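Local coordinates for uncharacterized protein, cytosolic disulfide reductase DsbM (Pseudomonas aeruginosa PAO1, PDB 5HFI), which probably acts as a cytosolic disulfide reductase of the thioredoxin superfamily, related to DsbA, and binds glutathione, at residues A[71-76]-A[198-203]; A[11-16]-A[38-43]; A[90-95]-A[129-134]; A[103-108]-A[143-148]; A[99-104]-A[151-156]. All coordinates share one frame; numbering follows the deposited sequence.

Contact 1: A[71-76]-A[198-203]; sequences QLTGQP and RYLGQP
No flat side chain enters the meeting of L72 and T73 with L200 and G201; the one aromatic ring here, that of Y199, lies behind the contact. R198 CG sits 3.9 Å above one face of the Y199 ring, displaced toward its rim, while W206 meets the ring edge-to-face and F209 meets it with the two planes at about 40°. The contact itself joins aliphatic groups to backbone. L200 and G201 occupy the two corner positions of a type II beta turn from Y199 to Q202, closed by Q202 N donating to Y199 O at 2.8 Å. The positive phi of G201 suits the second corner, and its bare CA comes within 3.9 Å of T73 CA and 3.8 Å of L72 O. L72 reaches the turn with its branch ends, CD2 lying 4.4 Å from L200 CB. Nearby, T73 holds its methyl anti to the carbonyl carbon, which brings CG2 to 4.2 Å from L200 CD2. T73 OG1 serves its own chain instead: it takes Q75 N at 3.2 Å and 158°, an ST turn, and is also hydrogen-bonded to I69 O. G74, with positive phi, then breaks the helix. No hydrogen bond links the two segments, which meet by van der Waals contact. The side chain of L200 comes about 4 Å from the bound glutathione. The contact sets the C-terminal end of helix 64-73 against the turn between helices 196-199 and 203-215, and L72 and L200 both pack on W19, a glutathione-binding residue of helix 18-22.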
# COMPACT_ATOMS: atom_id res chain seq x y z
N GLN A 71 9.46 -15.11 -4.70
CA GLN A 71 10.81 -15.47 -5.11
C GLN A 71 11.72 -14.26 -5.18
O GLN A 71 12.89 -14.32 -4.77
CB GLN A 71 10.77 -16.17 -6.47
CG GLN A 71 10.08 -17.53 -6.47
CD GLN A 71 10.09 -18.19 -7.84
OE1 GLN A 71 9.72 -17.56 -8.84
NE2 GLN A 71 10.50 -19.45 -7.90
N LEU A 72 11.21 -13.13 -5.68
CA LEU A 72 12.05 -11.96 -5.89
C LEU A 72 12.28 -11.18 -4.60
O LEU A 72 13.39 -10.70 -4.36
CB LEU A 72 11.41 -11.04 -6.94
CG LEU A 72 12.17 -9.77 -7.34
CD1 LEU A 72 13.65 -10.05 -7.56
CD2 LEU A 72 11.55 -9.15 -8.57
N THR A 73 11.26 -11.05 -3.76
CA THR A 73 11.32 -10.16 -2.60
C THR A 73 11.39 -10.89 -1.27
O THR A 73 11.67 -10.25 -0.25
CB THR A 73 10.10 -9.23 -2.57
OG1 THR A 73 8.90 -10.01 -2.38
CG2 THR A 73 9.99 -8.47 -3.88
N GLY A 74 11.15 -12.20 -1.23
CA GLY A 74 11.06 -12.90 0.03
C GLY A 74 9.82 -12.60 0.84
O GLY A 74 9.71 -13.06 1.98
N GLN A 75 8.87 -11.84 0.29
CA GLN A 75 7.66 -11.52 1.02
C GLN A 75 6.79 -12.77 1.17
O GLN A 75 6.66 -13.55 0.23
CB GLN A 75 6.88 -10.42 0.31
CG GLN A 75 7.44 -9.01 0.52
CD GLN A 75 7.20 -8.49 1.93
OE1 GLN A 75 6.22 -7.78 2.18
NE2 GLN A 75 8.09 -8.83 2.86
N PRO A 76 6.20 -12.98 2.34
CA PRO A 76 5.44 -14.21 2.59
C PRO A 76 3.99 -14.12 2.15
O PRO A 76 3.33 -13.08 2.24
CB PRO A 76 5.54 -14.37 4.11
CG PRO A 76 5.57 -12.96 4.60
CD PRO A 76 6.35 -12.18 3.57
N ARG A 198 14.94 -1.99 -9.52
CA ARG A 198 16.33 -2.25 -9.15
C ARG A 198 16.44 -2.66 -7.68
O ARG A 198 17.34 -3.44 -7.33
CB ARG A 198 17.18 -1.01 -9.42
CG ARG A 198 18.61 -1.10 -8.90
CD ARG A 198 19.30 -2.29 -9.53
NE ARG A 198 19.42 -2.15 -10.97
CZ ARG A 198 20.58 -2.03 -11.61
NH1 ARG A 198 21.71 -2.04 -10.93
NH2 ARG A 198 20.60 -1.91 -12.93
N TYR A 199 15.56 -2.17 -6.83
CA TYR A 199 15.71 -2.35 -5.39
C TYR A 199 14.73 -3.34 -4.79
O TYR A 199 14.79 -3.60 -3.59
CB TYR A 199 15.59 -0.99 -4.68
CG TYR A 199 16.76 -0.10 -4.99
CD1 TYR A 199 16.66 0.89 -5.97
CD2 TYR A 199 17.97 -0.26 -4.33
CE1 TYR A 199 17.74 1.70 -6.27
CE2 TYR A 199 19.05 0.54 -4.62
CZ TYR A 199 18.92 1.51 -5.59
OH TYR A 199 20.01 2.31 -5.87
N LEU A 200 13.84 -3.92 -5.60
CA LEU A 200 12.95 -4.95 -5.08
C LEU A 200 13.77 -6.10 -4.51
O LEU A 200 14.69 -6.61 -5.16
CB LEU A 200 12.02 -5.46 -6.19
CG LEU A 200 10.83 -4.55 -6.49
CD1 LEU A 200 10.10 -5.01 -7.74
CD2 LEU A 200 9.89 -4.48 -5.30
N GLY A 201 13.45 -6.48 -3.27
CA GLY A 201 14.22 -7.49 -2.58
C GLY A 201 15.54 -7.01 -2.01
O GLY A 201 16.30 -7.84 -1.49
N GLN A 202 15.83 -5.72 -2.08
CA GLN A 202 17.09 -5.16 -1.58
C GLN A 202 16.81 -3.94 -0.71
O GLN A 202 17.22 -2.82 -1.03
CB GLN A 202 18.01 -4.78 -2.74
CG GLN A 202 18.27 -5.90 -3.75
CD GLN A 202 19.15 -7.00 -3.19
OE1 GLN A 202 19.76 -6.85 -2.13
NE2 GLN A 202 19.22 -8.12 -3.90
N PRO A 203 16.13 -4.12 0.43
CA PRO A 203 15.81 -2.96 1.28
C PRO A 203 17.03 -2.25 1.83
O PRO A 203 16.98 -1.02 2.02
CB PRO A 203 14.95 -3.57 2.40
CG PRO A 203 15.32 -5.01 2.42
CD PRO A 203 15.60 -5.38 1.00

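Contact 2: A[11-16]-A[38-43]; sequences YLYDPL and VRLHGG
Y13 folds its ring across the backbone of G42: with CG set between the backbone N and the carbonyl carbon (chi1 73°), one face comes down on G42 CA, 3.8 Å from the centroid of the Y13 ring. CE2 of Y13 also packs 3.8 Å from L40 CB. Y11, on the same face of the sheet, has CG anti to the backbone N instead and stacks its ring with F183, while L40 CD1 approaches the edge of the Y11 ring. L12 and H41 project from the opposite face of the sheet, where their side chains cross obliquely and L12 CD2 presses to 3.5 Å from H41 CB. The imidazole of H41 presents an edge toward the Y11 backbone, and its NE2 is hydrogen-bonded to H10 ND1. These pairs belong to parallel strands 8-13 and 37-42, the first two of a thioredoxin fold, connected by helices 18-22 and 24-30 in a beta-alpha-beta crossover. Four backbone bonds join them: Y11 N to R39 O (2.9 Å), H41 N to Y11 O (2.8 Å), Y13 N to H41 O (3.0 Å) and G43 N to Y13 O (3.0 Å). H41 O additionally receives a CA-H contact from L12. Past the strand, D14 OD1 accepts L16 N in an Asx turn as the chain runs on to C17, and S95 OG bonds to the same oxygen, while D14 OD2 holds M45 N.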
# COMPACT_ATOMS: atom_id res chain seq x y z
N TYR A 11 5.26 7.98 -2.65
CA TYR A 11 5.00 6.57 -2.90
C TYR A 11 3.58 6.43 -3.45
O TYR A 11 2.60 6.64 -2.72
CB TYR A 11 5.18 5.74 -1.64
CG TYR A 11 4.90 4.26 -1.81
CD1 TYR A 11 4.30 3.52 -0.79
CD2 TYR A 11 5.21 3.59 -2.99
CE1 TYR A 11 4.04 2.17 -0.93
CE2 TYR A 11 4.95 2.24 -3.14
CZ TYR A 11 4.36 1.54 -2.10
OH TYR A 11 4.10 0.20 -2.24
N LEU A 12 3.48 6.09 -4.74
CA LEU A 12 2.20 5.77 -5.37
C LEU A 12 1.97 4.27 -5.24
O LEU A 12 2.75 3.47 -5.76
CB LEU A 12 2.20 6.20 -6.83
CG LEU A 12 2.00 7.69 -7.11
CD1 LEU A 12 2.63 8.07 -8.44
CD2 LEU A 12 0.51 8.01 -7.12
N TYR A 13 0.88 3.89 -4.58
CA TYR A 13 0.64 2.51 -4.20
C TYR A 13 -0.82 2.15 -4.45
O TYR A 13 -1.66 3.01 -4.71
CB TYR A 13 0.97 2.27 -2.72
CG TYR A 13 -0.06 2.88 -1.81
CD1 TYR A 13 -1.11 2.13 -1.30
CD2 TYR A 13 -0.01 4.23 -1.48
CE1 TYR A 13 -2.07 2.69 -0.48
CE2 TYR A 13 -0.96 4.80 -0.66
CZ TYR A 13 -1.99 4.02 -0.16
OH TYR A 13 -2.95 4.58 0.65
N ASP A 14 -1.11 0.85 -4.33
CA ASP A 14 -2.47 0.39 -4.16
C ASP A 14 -2.44 -0.81 -3.23
O ASP A 14 -1.59 -1.70 -3.42
CB ASP A 14 -3.15 0.00 -5.47
CG ASP A 14 -4.62 -0.27 -5.28
OD1 ASP A 14 -4.98 -1.44 -5.02
OD2 ASP A 14 -5.41 0.70 -5.36
N PRO A 15 -3.32 -0.86 -2.23
CA PRO A 15 -3.25 -1.96 -1.26
C PRO A 15 -3.45 -3.35 -1.86
O PRO A 15 -2.99 -4.33 -1.26
CB PRO A 15 -4.37 -1.63 -0.26
CG PRO A 15 -4.72 -0.20 -0.51
CD PRO A 15 -4.42 0.07 -1.95
N LEU A 16 -4.10 -3.47 -3.02
CA LEU A 16 -4.34 -4.76 -3.64
C LEU A 16 -3.35 -5.07 -4.76
O LEU A 16 -3.56 -6.03 -5.51
CB LEU A 16 -5.77 -4.85 -4.15
CG LEU A 16 -6.82 -4.91 -3.03
CD1 LEU A 16 -8.19 -4.53 -3.53
CD2 LEU A 16 -6.85 -6.28 -2.40
N VAL A 38 8.18 11.01 3.83
CA VAL A 38 7.56 10.01 2.97
C VAL A 38 6.06 10.30 2.90
O VAL A 38 5.39 10.34 3.93
CB VAL A 38 7.81 8.58 3.47
CG1 VAL A 38 7.04 7.58 2.63
CG2 VAL A 38 9.30 8.26 3.45
N ARG A 39 5.55 10.50 1.68
CA ARG A 39 4.13 10.77 1.44
C ARG A 39 3.52 9.60 0.69
O ARG A 39 4.09 9.12 -0.30
CB ARG A 39 3.93 12.04 0.62
CG ARG A 39 4.73 13.23 1.08
CD ARG A 39 4.01 14.04 2.13
NE ARG A 39 4.71 15.30 2.38
CZ ARG A 39 4.36 16.46 1.85
NH1 ARG A 39 3.32 16.53 1.03
NH2 ARG A 39 5.05 17.56 2.13
N LEU A 40 2.35 9.15 1.13
CA LEU A 40 1.63 8.06 0.49
C LEU A 40 0.56 8.60 -0.44
O LEU A 40 -0.17 9.53 -0.10
CB LEU A 40 0.99 7.14 1.54
CG LEU A 40 1.81 5.95 2.07
CD1 LEU A 40 3.22 6.33 2.45
CD2 LEU A 40 1.10 5.31 3.25
N HIS A 41 0.47 8.00 -1.63
CA HIS A 41 -0.52 8.38 -2.64
C HIS A 41 -1.22 7.12 -3.13
O HIS A 41 -0.65 6.37 -3.94
CB HIS A 41 0.11 9.13 -3.80
CG HIS A 41 0.96 10.28 -3.39
ND1 HIS A 41 0.48 11.57 -3.30
CD2 HIS A 41 2.28 10.35 -3.08
CE1 HIS A 41 1.45 12.38 -2.93
NE2 HIS A 41 2.56 11.67 -2.79
N GLY A 42 -2.45 6.89 -2.67
CA GLY A 42 -3.22 5.76 -3.15
C GLY A 42 -3.83 6.06 -4.51
O GLY A 42 -4.50 7.08 -4.69
N GLY A 43 -3.60 5.17 -5.47
CA GLY A 43 -4.02 5.39 -6.84
C GLY A 43 -5.38 4.83 -7.22
O GLY A 43 -5.89 5.17 -8.29

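Contact 3: A[90-95]-A[129-134]; sequences SAVFDS and RIAERP
R129 rests CD against A91, 3.8 Å from A91 CB. A bend at chi3 (-85°) then swings the guanidinium toward S90, whose OG lies at its edge, almost in plane. R129 NH1 donates to S90 OG at 3.0 Å, though the bond is far from straight at 131°. D88 adds to this group, one carboxylate oxygen forming a salt bridge with NH1 and the other a hydrogen bond with S90 OG. E132 comes from a different direction: its OE2 sits above one face of the guanidinium, 3.3 Å from R129 NE, pairing by charge with no N-H aimed at it. Further along, A131 points its methyl into the strip 92-94, where CB lies 3.4 Å from V92 O and is flanked by V92 CG1 and D94 CB. A water bridges the backbones beside it, donating to V92 O (2.9 Å) and accepting from A131 N (3.0 Å). The contact thus joins the loop before helix 96-109 to the type I turn R129-E132 that leads into helix 133-142; D94 OD2 caps the first of these helices by binding A96 N. One bent hydrogen bond and one shared water cross the contact, beside the packing of A131 and A91; the charge pairs of R129 with E132 and D88 probably hold the guanidinium in place rather than join the loops.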
# COMPACT_ATOMS: atom_id res chain seq x y z
N SER A 90 -17.44 -15.00 -2.40
CA SER A 90 -18.15 -13.82 -1.92
C SER A 90 -17.24 -12.68 -1.50
O SER A 90 -17.72 -11.67 -0.98
CB SER A 90 -19.06 -14.21 -0.74
OG SER A 90 -18.29 -14.63 0.37
N ALA A 91 -15.93 -12.80 -1.71
CA ALA A 91 -15.01 -11.72 -1.41
C ALA A 91 -14.90 -10.77 -2.59
O ALA A 91 -15.04 -11.17 -3.75
CB ALA A 91 -13.62 -12.27 -1.05
N VAL A 92 -14.67 -9.49 -2.29
CA VAL A 92 -14.56 -8.45 -3.31
C VAL A 92 -13.21 -7.76 -3.16
O VAL A 92 -12.81 -7.40 -2.05
CB VAL A 92 -15.72 -7.44 -3.23
CG1 VAL A 92 -15.80 -6.80 -1.85
CG2 VAL A 92 -15.59 -6.39 -4.32
N PHE A 93 -12.51 -7.60 -4.28
CA PHE A 93 -11.25 -6.85 -4.31
C PHE A 93 -11.59 -5.41 -4.65
O PHE A 93 -11.75 -5.05 -5.82
CB PHE A 93 -10.26 -7.47 -5.29
CG PHE A 93 -9.51 -8.64 -4.73
CD1 PHE A 93 -10.03 -9.40 -3.70
CD2 PHE A 93 -8.26 -8.98 -5.23
CE1 PHE A 93 -9.34 -10.48 -3.18
CE2 PHE A 93 -7.56 -10.06 -4.72
CZ PHE A 93 -8.10 -10.81 -3.69
N ASP A 94 -11.72 -4.59 -3.62
CA ASP A 94 -12.09 -3.18 -3.73
C ASP A 94 -10.98 -2.36 -3.09
O ASP A 94 -10.74 -2.49 -1.88
CB ASP A 94 -13.44 -2.92 -3.04
CG ASP A 94 -13.99 -1.53 -3.31
OD1 ASP A 94 -15.18 -1.29 -2.97
OD2 ASP A 94 -13.25 -0.68 -3.85
N SER A 95 -10.32 -1.52 -3.88
CA SER A 95 -9.19 -0.75 -3.37
C SER A 95 -9.62 0.44 -2.52
O SER A 95 -8.80 1.00 -1.79
CB SER A 95 -8.32 -0.25 -4.52
OG SER A 95 -7.70 -1.34 -5.20
N ARG A 129 -10.61 -10.16 4.63
CA ARG A 129 -11.36 -9.41 3.62
C ARG A 129 -11.18 -7.92 3.92
O ARG A 129 -11.98 -7.31 4.62
CB ARG A 129 -12.82 -9.83 3.60
CG ARG A 129 -12.99 -11.32 3.33
CD ARG A 129 -14.31 -11.62 2.65
NE ARG A 129 -15.36 -11.77 3.64
CZ ARG A 129 -16.53 -12.33 3.38
NH1 ARG A 129 -16.78 -12.80 2.16
NH2 ARG A 129 -17.45 -12.44 4.33
N ILE A 130 -10.11 -7.34 3.36
CA ILE A 130 -9.76 -5.95 3.66
C ILE A 130 -10.69 -4.95 3.00
O ILE A 130 -10.55 -3.74 3.24
CB ILE A 130 -8.30 -5.64 3.27
CG1 ILE A 130 -8.11 -5.80 1.76
CG2 ILE A 130 -7.35 -6.56 4.02
CD1 ILE A 130 -6.73 -5.39 1.28
N ALA A 131 -11.63 -5.39 2.18
CA ALA A 131 -12.64 -4.49 1.64
C ALA A 131 -13.81 -4.29 2.59
O ALA A 131 -14.69 -3.48 2.31
CB ALA A 131 -13.15 -5.00 0.30
N GLU A 132 -13.84 -5.01 3.71
CA GLU A 132 -14.98 -4.95 4.62
C GLU A 132 -14.66 -4.07 5.82
O GLU A 132 -13.57 -4.15 6.40
CB GLU A 132 -15.40 -6.35 5.08
CG GLU A 132 -16.03 -7.17 3.97
CD GLU A 132 -16.48 -8.54 4.44
OE1 GLU A 132 -15.98 -9.01 5.48
OE2 GLU A 132 -17.35 -9.14 3.77
N ARG A 133 -15.62 -3.22 6.17
CA ARG A 133 -15.41 -2.26 7.25
C ARG A 133 -15.05 -2.90 8.59
O ARG A 133 -14.14 -2.37 9.26
CB ARG A 133 -16.66 -1.37 7.37
CG ARG A 133 -16.78 -0.58 8.64
CD ARG A 133 -18.06 0.25 8.60
NE ARG A 133 -18.00 1.42 9.47
CZ ARG A 133 -18.31 1.39 10.76
NH1 ARG A 133 -18.68 0.25 11.33
NH2 ARG A 133 -18.23 2.50 11.49
N PRO A 134 -15.69 -3.99 9.05
CA PRO A 134 -15.27 -4.57 10.34
C PRO A 134 -13.83 -5.04 10.36
O PRO A 134 -13.16 -4.92 11.40
CB PRO A 134 -16.24 -5.74 10.53
CG PRO A 134 -17.41 -5.42 9.69
CD PRO A 134 -16.87 -4.68 8.51
O HOH W 1 -11.54 -7.91 0.50

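Contact 4: A[103-108]-A[143-148]; sequences LAAEAL and LGLGEG
Van der Waals contact joins the two segments in two ways, L108 meeting backbone and A105 meeting a side chain. L108 CD1 lies 3.6 Å from G148 C and 3.7 Å from G148 O, against the peptide group of G148; the carbonyl oxygens of L145 and E147 stand farther off at the same methyl. The first torsion of L108, chi1 -106°, departs from a staggered value in reaching that place. One turn earlier on the helix, A105 CB meets L145 CD2 at 4.1 Å, the one apolar side-chain pair. L145 holds its CG anti to the carbonyl carbon, and the bond to its CB points toward the helix, from a buried position, whereas L108 remains largely at the surface. This is the outer part of the helical domain inserted between the second and third strands of the thioredoxin fold, as in DsbA: helix 96-109 runs beside the connection from helix 133-142 to helix 149-157. Hydrogen bonding stays within each partner. In the helix A107 N donates to L103 O and L108 N to A104 O, each at 2.8 Å. In the connection, G144 with positive phi is the C-prime residue of a Schellman motif that ends helix 133-142, and G148, also at positive phi, takes the N-cap position of helix 149-157. Around the contact, M115 of helix 112-124 touches both A105 and L143, and A152 packs against L108; E106 OE1 binds G112 N.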
# COMPACT_ATOMS: atom_id res chain seq x y z
N LEU A 103 -5.76 6.47 4.77
CA LEU A 103 -6.01 7.90 4.96
C LEU A 103 -6.42 8.20 6.40
O LEU A 103 -5.94 9.16 7.01
CB LEU A 103 -7.08 8.39 3.99
CG LEU A 103 -6.68 8.58 2.53
CD1 LEU A 103 -7.88 9.06 1.72
CD2 LEU A 103 -5.54 9.58 2.44
N ALA A 104 -7.33 7.39 6.95
CA ALA A 104 -7.81 7.62 8.31
C ALA A 104 -6.70 7.44 9.34
O ALA A 104 -6.59 8.23 10.28
CB ALA A 104 -8.99 6.70 8.61
N ALA A 105 -5.88 6.40 9.17
CA ALA A 105 -4.77 6.18 10.09
C ALA A 105 -3.78 7.33 10.03
O ALA A 105 -3.22 7.74 11.06
CB ALA A 105 -4.07 4.86 9.78
N GLU A 106 -3.53 7.87 8.83
CA GLU A 106 -2.62 9.00 8.71
C GLU A 106 -3.23 10.26 9.32
O GLU A 106 -2.54 11.03 9.99
CB GLU A 106 -2.26 9.23 7.24
CG GLU A 106 -1.28 10.37 7.01
CD GLU A 106 0.08 10.12 7.64
OE1 GLU A 106 0.46 8.94 7.81
OE2 GLU A 106 0.77 11.11 7.96
N ALA A 107 -4.54 10.47 9.11
CA ALA A 107 -5.19 11.66 9.65
C ALA A 107 -5.26 11.61 11.18
O ALA A 107 -5.04 12.63 11.84
CB ALA A 107 -6.60 11.79 9.06
N LEU A 108 -5.56 10.44 11.74
CA LEU A 108 -5.73 10.33 13.19
C LEU A 108 -4.39 10.35 13.92
O LEU A 108 -4.22 11.07 14.90
CB LEU A 108 -6.48 9.05 13.53
CG LEU A 108 -7.94 9.13 13.98
CD1 LEU A 108 -8.36 7.78 14.49
CD2 LEU A 108 -8.12 10.19 15.04
N LEU A 143 -3.77 -1.64 16.01
CA LEU A 143 -2.74 -0.62 16.07
C LEU A 143 -2.99 0.43 17.14
O LEU A 143 -2.26 1.41 17.21
CB LEU A 143 -2.59 0.06 14.70
CG LEU A 143 -2.23 -0.83 13.50
CD1 LEU A 143 -1.84 0.02 12.31
CD2 LEU A 143 -1.11 -1.79 13.83
N GLY A 144 -4.02 0.25 17.96
CA GLY A 144 -4.27 1.18 19.04
C GLY A 144 -4.97 2.45 18.60
O GLY A 144 -4.65 3.53 19.11
N LEU A 145 -5.90 2.36 17.65
CA LEU A 145 -6.68 3.50 17.21
C LEU A 145 -8.17 3.34 17.50
O LEU A 145 -8.99 4.08 16.95
CB LEU A 145 -6.47 3.77 15.71
CG LEU A 145 -5.18 4.33 15.08
CD1 LEU A 145 -3.91 4.10 15.90
CD2 LEU A 145 -4.99 3.79 13.65
N GLY A 146 -8.55 2.40 18.38
CA GLY A 146 -9.96 2.08 18.58
C GLY A 146 -10.82 3.27 18.98
O GLY A 146 -12.04 3.26 18.76
N GLU A 147 -10.22 4.29 19.57
CA GLU A 147 -10.94 5.50 19.96
C GLU A 147 -10.84 6.51 18.82
O GLU A 147 -9.85 7.22 18.68
CB GLU A 147 -10.39 6.08 21.26
CG GLU A 147 -11.08 7.36 21.71
CD GLU A 147 -12.57 7.19 21.90
OE1 GLU A 147 -13.33 7.33 20.92
OE2 GLU A 147 -12.99 6.90 23.04
N GLY A 148 -11.88 6.56 17.99
CA GLY A 148 -11.99 7.55 16.93
C GLY A 148 -11.75 7.03 15.53
O GLY A 148 -12.09 7.73 14.57

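Contact 5: A[99-104]-A[151-156]; sequences TAAVLA and EAFDAC
A100 O accepts A104 N at 2.8 Å within its own helix, and C156 CB from the facing helix closes in on the same oxygen to 3.8 Å. The axes of segments 99-104 and 151-156, on helices 96-109 and 149-157, approach to 8.2 Å at an angle of 122°, a close approach consistent with the alanines on the facing surfaces. The thiol of C156 stands beside its backbone N, chi1 -72°, which places SG against the first helix: it lies 3.7 Å from A104 CA and also touches L103 CB. A104 in turn pushes its methyl into the opposing backbone, CB sitting 3.7 Å from F153 N and 4.0 Å from A152 CB. F153 takes the other flank. Its CG is anti to the backbone N (chi1 171°), so that the ring reaches past A104 to A100 and A101. A101 N meets the edge of that ring, with CD1 of F153 3.7 Å away, whereas A100 CB approaches CE1 of F153 obliquely at 3.9 Å. L136 and L137 of helix 133-142 adjoin the phenyl, extending the packing of this DsbA-like helical domain. No hydrogen bond crosses between the helices. Their polar backbone groups are engaged along each helix, and the association depends on close van der Waals fit among small side chains, one thiol and one aromatic edge.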
# COMPACT_ATOMS: atom_id res chain seq x y z
N THR A 99 -7.82 1.87 1.15
CA THR A 99 -7.16 3.16 1.00
C THR A 99 -7.72 4.17 1.99
O THR A 99 -6.96 4.94 2.59
CB THR A 99 -7.29 3.67 -0.43
OG1 THR A 99 -6.75 2.69 -1.34
CG2 THR A 99 -6.52 4.97 -0.60
N ALA A 100 -9.05 4.19 2.18
CA ALA A 100 -9.64 5.06 3.18
C ALA A 100 -9.10 4.76 4.58
O ALA A 100 -8.92 5.68 5.38
CB ALA A 100 -11.16 4.94 3.16
N ALA A 101 -8.83 3.49 4.87
CA ALA A 101 -8.25 3.14 6.17
C ALA A 101 -6.85 3.72 6.32
O ALA A 101 -6.48 4.18 7.41
CB ALA A 101 -8.22 1.62 6.34
N VAL A 102 -6.06 3.72 5.24
CA VAL A 102 -4.74 4.33 5.28
C VAL A 102 -4.86 5.83 5.51
O VAL A 102 -4.15 6.41 6.33
CB VAL A 102 -3.96 4.01 3.99
CG1 VAL A 102 -2.71 4.86 3.89
CG2 VAL A 102 -3.63 2.52 3.91
N LEU A 103 -5.76 6.47 4.77
CA LEU A 103 -6.01 7.90 4.96
C LEU A 103 -6.42 8.20 6.40
O LEU A 103 -5.94 9.16 7.01
CB LEU A 103 -7.08 8.39 3.99
CG LEU A 103 -6.68 8.58 2.53
CD1 LEU A 103 -7.88 9.06 1.72
CD2 LEU A 103 -5.54 9.58 2.44
N ALA A 104 -7.33 7.39 6.95
CA ALA A 104 -7.81 7.62 8.31
C ALA A 104 -6.70 7.44 9.34
O ALA A 104 -6.59 8.23 10.28
CB ALA A 104 -8.99 6.70 8.61
N GLU A 151 -14.99 6.64 13.22
CA GLU A 151 -15.51 7.88 12.66
C GLU A 151 -14.58 8.44 11.60
O GLU A 151 -15.04 8.94 10.57
CB GLU A 151 -15.73 8.92 13.76
CG GLU A 151 -16.87 8.60 14.72
CD GLU A 151 -16.57 7.42 15.63
OE1 GLU A 151 -15.38 7.21 15.95
OE2 GLU A 151 -17.53 6.70 16.01
N ALA A 152 -13.26 8.37 11.84
CA ALA A 152 -12.31 8.86 10.85
C ALA A 152 -12.37 8.05 9.56
O ALA A 152 -12.28 8.61 8.46
CB ALA A 152 -10.89 8.84 11.43
N PHE A 153 -12.54 6.73 9.68
CA PHE A 153 -12.62 5.89 8.49
C PHE A 153 -13.87 6.21 7.67
O PHE A 153 -13.81 6.31 6.44
CB PHE A 153 -12.60 4.41 8.87
CG PHE A 153 -12.90 3.49 7.73
CD1 PHE A 153 -11.89 3.09 6.87
CD2 PHE A 153 -14.18 3.00 7.53
CE1 PHE A 153 -12.15 2.24 5.82
CE2 PHE A 153 -14.45 2.14 6.48
CZ PHE A 153 -13.43 1.76 5.63
N ASP A 154 -15.01 6.36 8.34
CA ASP A 154 -16.24 6.67 7.62
C ASP A 154 -16.15 8.05 6.97
O ASP A 154 -16.63 8.25 5.85
CB ASP A 154 -17.44 6.57 8.55
CG ASP A 154 -17.64 5.17 9.11
OD1 ASP A 154 -18.14 5.04 10.24
OD2 ASP A 154 -17.28 4.19 8.41
N ALA A 155 -15.51 9.01 7.65
CA ALA A 155 -15.33 10.33 7.07
C ALA A 155 -14.39 10.30 5.87
O ALA A 155 -14.65 10.94 4.85
CB ALA A 155 -14.82 11.31 8.13
N CYS A 156 -13.28 9.56 5.98
CA CYS A 156 -12.32 9.50 4.88
C CYS A 156 -12.87 8.75 3.68
O CYS A 156 -12.38 8.97 2.56
CB CYS A 156 -11.02 8.85 5.35
SG CYS A 156 -10.01 9.88 6.45

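How the contacts relate
Contact 2 is the buried one, a hydrogen-bonded parallel pair of edge strand 37-42 with strand 8-13, near the centre of the chain. No hydrogen bond crosses contacts 1, 4 or 5, which rest on van der Waals packing, in 1 and 4 partly against bare backbone. Contacts 4 and 5 share L103 and A104 of helix 96-109, which also packs on contact 2 where V102 meets Y13 and L40. Contact 3, at the surface, is where side-chain charge and a bridging water enter; D14 OD1 and S95 OG, 2.7 Å apart, probably hydrogen-bond it to contact 2, and the R133-D154 salt bridge ties it to contact 5. Contact 1, across the chain's centre from contacts 4 and 5, is the one beside the glutathione.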